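Local coordinates for protein probable LacI-family transcriptional regulator (Corynebacterium glutamicum ATCC 13032, PDB 3BIL) that probably binds regulatory DNA through a helix-turn-helix domain as a LacI-family transcription factor, with a periplasmic-binding-protein-like domain that in this family usually senses a small effector, at residues A[78-83]-A[292-297]. Numbering follows the deposited sequence.
Sequences NHYFAA and IDQNVE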
ATOM      1  N   ASN A  78       3.308   0.618  -4.177  1.00 41.02           N
ATOM      2  CA  ASN A  78       3.346  -0.826  -4.323  1.00 41.96           C
ATOM      3  C   ASN A  78       3.300  -1.493  -2.932  1.00 43.10           C
ATOM      4  O   ASN A  78       4.176  -1.283  -2.064  1.00 41.99           O
ATOM      5  CB  ASN A  78       4.556  -1.295  -5.123  1.00 45.13           C
ATOM      6  CG  ASN A  78       4.370  -2.702  -5.703  1.00 47.83           C
ATOM      7  OD1 ASN A  78       4.001  -3.638  -5.000  1.00 52.48           O
ATOM      8  ND2 ASN A  78       4.640  -2.847  -6.991  1.00 49.09           N
ATOM      9  N   HIS A  79       2.250  -2.275  -2.719  1.00 40.47           N
ATOM     10  CA  HIS A  79       2.027  -2.857  -1.435  1.00 38.51           C
ATOM     11  C   HIS A  79       3.113  -3.875  -1.177  1.00 38.13           C
ATOM     12  O   HIS A  79       3.483  -4.106  -0.027  1.00 40.95           O
ATOM     13  CB  HIS A  79       0.650  -3.493  -1.371  1.00 42.78           C
ATOM     14  CG  HIS A  79       0.471  -4.432  -0.220  1.00 46.98           C
ATOM     15  ND1 HIS A  79       0.676  -5.794  -0.330  1.00 49.16           N
ATOM     16  CD2 HIS A  79       0.103  -4.208   1.065  1.00 48.58           C
ATOM     17  CE1 HIS A  79       0.432  -6.368   0.834  1.00 51.22           C
ATOM     18  NE2 HIS A  79       0.091  -5.427   1.700  1.00 51.38           N
ATOM     19  N   TYR A  80       3.651  -4.464  -2.237  1.00 34.55           N
ATOM     20  CA  TYR A  80       4.718  -5.439  -2.075  1.00 33.10           C
ATOM     21  C   TYR A  80       6.007  -4.822  -1.538  1.00 35.26           C
ATOM     22  O   TYR A  80       6.626  -5.350  -0.621  1.00 40.65           O
ATOM     23  CB  TYR A  80       4.993  -6.115  -3.394  1.00 37.58           C
ATOM     24  CG  TYR A  80       6.222  -6.987  -3.396  1.00 40.01           C
ATOM     25  CD1 TYR A  80       6.163  -8.326  -2.993  1.00 35.80           C
ATOM     26  CD2 TYR A  80       7.443  -6.476  -3.827  1.00 40.75           C
ATOM     27  CE1 TYR A  80       7.270  -9.120  -3.023  1.00 36.10           C
ATOM     28  CE2 TYR A  80       8.564  -7.261  -3.846  1.00 42.00           C
ATOM     29  CZ  TYR A  80       8.468  -8.584  -3.450  1.00 39.59           C
ATOM     30  OH  TYR A  80       9.600  -9.345  -3.508  1.00 41.25           O
ATOM     31  N   PHE A  81       6.414  -3.711  -2.127  1.00 32.83           N
ATOM     32  CA  PHE A  81       7.579  -3.031  -1.683  1.00 34.26           C
ATOM     33  C   PHE A  81       7.382  -2.333  -0.319  1.00 38.33           C
ATOM     34  O   PHE A  81       8.365  -2.086   0.393  1.00 35.39           O
ATOM     35  CB  PHE A  81       8.005  -2.036  -2.756  1.00 36.74           C
ATOM     36  CG  PHE A  81       8.615  -2.673  -3.964  1.00 35.66           C
ATOM     37  CD1 PHE A  81       9.718  -3.519  -3.846  1.00 35.37           C
ATOM     38  CD2 PHE A  81       8.105  -2.415  -5.227  1.00 33.19           C
ATOM     39  CE1 PHE A  81      10.300  -4.113  -4.987  1.00 39.46           C
ATOM     40  CE2 PHE A  81       8.682  -2.983  -6.374  1.00 34.87           C
ATOM     41  CZ  PHE A  81       9.776  -3.847  -6.266  1.00 35.73           C
ATOM     42  N   ALA A  82       6.135  -1.998   0.041  1.00 37.63           N
ATOM     43  CA  ALA A  82       5.872  -1.444   1.377  1.00 37.35           C
ATOM     44  C   ALA A  82       5.890  -2.588   2.412  1.00 40.59           C
ATOM     45  O   ALA A  82       6.367  -2.426   3.546  1.00 42.19           O
ATOM     46  CB  ALA A  82       4.559  -0.677   1.405  1.00 33.71           C
ATOM     47  N   ALA A  83       5.398  -3.758   2.008  1.00 39.63           N
ATOM     48  CA  ALA A  83       5.529  -4.960   2.840  1.00 38.49           C
ATOM     49  C   ALA A  83       6.996  -5.306   3.066  1.00 37.16           C
ATOM     50  O   ALA A  83       7.403  -5.534   4.177  1.00 43.98           O
ATOM     51  CB  ALA A  83       4.763  -6.147   2.231  1.00 30.68           C
ATOM     52  N   ILE A 292       0.204 -15.758  -6.963  1.00 28.34           N
ATOM     53  CA  ILE A 292       1.524 -16.257  -6.767  1.00 28.55           C
ATOM     54  C   ILE A 292       2.161 -15.469  -5.647  1.00 28.18           C
ATOM     55  O   ILE A 292       2.308 -14.262  -5.719  1.00 32.26           O
ATOM     56  CB  ILE A 292       2.320 -16.235  -8.089  1.00 30.16           C
ATOM     57  CG1 ILE A 292       1.735 -17.304  -9.034  1.00 28.38           C
ATOM     58  CG2 ILE A 292       3.806 -16.504  -7.832  1.00 28.45           C
ATOM     59  CD1 ILE A 292       2.344 -17.280 -10.428  1.00 26.44           C
ATOM     60  N   ASP A 293       2.486 -16.158  -4.569  1.00 27.01           N
ATOM     61  CA  ASP A 293       3.070 -15.497  -3.433  1.00 27.18           C
ATOM     62  C   ASP A 293       4.591 -15.582  -3.554  1.00 29.63           C
ATOM     63  O   ASP A 293       5.142 -16.597  -3.945  1.00 36.45           O
ATOM     64  CB  ASP A 293       2.530 -16.123  -2.132  1.00 31.50           C
ATOM     65  CG  ASP A 293       3.329 -15.719  -0.874  1.00 34.93           C
ATOM     66  OD1 ASP A 293       4.106 -14.756  -0.902  1.00 37.01           O
ATOM     67  OD2 ASP A 293       3.186 -16.371   0.168  1.00 41.83           O
ATOM     68  N   GLN A 294       5.263 -14.503  -3.227  1.00 30.37           N
ATOM     69  CA  GLN A 294       6.694 -14.448  -3.304  1.00 32.78           C
ATOM     70  C   GLN A 294       7.361 -14.486  -1.973  1.00 36.84           C
ATOM     71  O   GLN A 294       8.598 -14.419  -1.898  1.00 43.12           O
ATOM     72  CB  GLN A 294       7.080 -13.129  -3.897  1.00 34.45           C
ATOM     73  CG  GLN A 294       7.252 -13.184  -5.342  1.00 36.53           C
ATOM     74  CD  GLN A 294       7.639 -11.859  -5.796  1.00 40.32           C
ATOM     75  OE1 GLN A 294       8.831 -11.561  -5.902  1.00 38.13           O
ATOM     76  NE2 GLN A 294       6.647 -10.988  -5.969  1.00 39.03           N
ATOM     77  N   ASN A 295       6.560 -14.528  -0.922  1.00 36.92           N
ATOM     78  CA  ASN A 295       7.070 -14.675   0.413  1.00 39.63           C
ATOM     79  C   ASN A 295       8.025 -13.550   0.819  1.00 39.17           C
ATOM     80  O   ASN A 295       9.182 -13.800   1.160  1.00 35.95           O
ATOM     81  CB  ASN A 295       7.722 -16.055   0.564  1.00 48.09           C
ATOM     82  CG  ASN A 295       7.468 -16.646   1.919  1.00 53.10           C
ATOM     83  OD1 ASN A 295       8.106 -16.264   2.914  1.00 53.31           O
ATOM     84  ND2 ASN A 295       6.480 -17.546   1.987  1.00 55.20           N
ATOM     85  N   VAL A 296       7.504 -12.322   0.811  1.00 43.04           N
ATOM     86  CA  VAL A 296       8.269 -11.100   1.080  1.00 45.23           C
ATOM     87  C   VAL A 296       9.009 -11.169   2.385  1.00 47.96           C
ATOM     88  O   VAL A 296      10.113 -10.637   2.481  1.00 47.54           O
ATOM     89  CB  VAL A 296       7.382  -9.843   1.222  1.00 42.68           C
ATOM     90  CG1 VAL A 296       8.004  -8.703   0.484  1.00 41.18           C
ATOM     91  CG2 VAL A 296       5.999 -10.101   0.729  1.00 47.56           C
ATOM     92  N   GLU A 297       8.377 -11.785   3.387  1.00 54.37           N
ATOM     93  CA  GLU A 297       8.925 -11.858   4.759  1.00 58.62           C
ATOM     94  C   GLU A 297      10.292 -12.566   4.796  1.00 54.00           C
ATOM     95  O   GLU A 297      11.247 -12.085   5.415  1.00 54.05           O
ATOM     96  CB  GLU A 297       7.906 -12.503   5.729  1.00 60.28           C
ATOM     97  CG  GLU A 297       8.298 -12.455   7.231  1.00 64.88           C
ATOM     98  CD  GLU A 297       7.111 -12.629   8.234  1.00 69.20           C
ATOM     99  OE1 GLU A 297       7.379 -12.691   9.467  1.00 71.95           O
ATOM    100  OE2 GLU A 297       5.927 -12.707   7.804  1.00 72.47           O
TER
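Y80 and A83, at the N-terminal end of helix 79-94, face Q294 and V296 where strand 291-293 runs out into helix 296-308, and the backbones come nearest at A83 and V296, whose CA atoms are 7.0 Å apart. Both segments belong to the periplasmic-binding-protein fold of LacI-family regulators, and the contact brings the start of the helix after the chain's first modelled strand against the turn that leads from strand 291-293 into helix 296-308. Y80 does most of the touching. Its CG lies anti to the backbone N (chi1 171°), which carries the ring out from the helix toward the two partners. V296 puts CG1 over one face of that ring, a CH-pi contact 4.1 Å from the centroid. The same methyl comes within 3.6 Å of Y80 CE1. The other branch, V296 CG2, reaches back to the methyl of A83, 4.4 Å from CB. Q294 extends beyond CG and crosses the tyrosine at about a right angle, yet its amide plane is turned only 10° from the ring plane; Q294 NE2 approaches obliquely, 3.5 Å from Y80 CE1. The polar ends are satisfied by a wider group: Q294 OE1 is hydrogen-bonded to S166, while NE2 makes a weak bond to D277 and Y80 OH another to D152. D293 OD1 lies close enough to the backbone N of N295, the N-cap residue of helix 296-308, for an Asx turn, but the modelled distance is implausibly short, so the bond is doubtful. At the other helix N78 is the N-cap, its OD1 taking the N-H of Y80 on a lone pair in the carbonyl plane, with Y80 N to N78 OD1 at 2.9 Å.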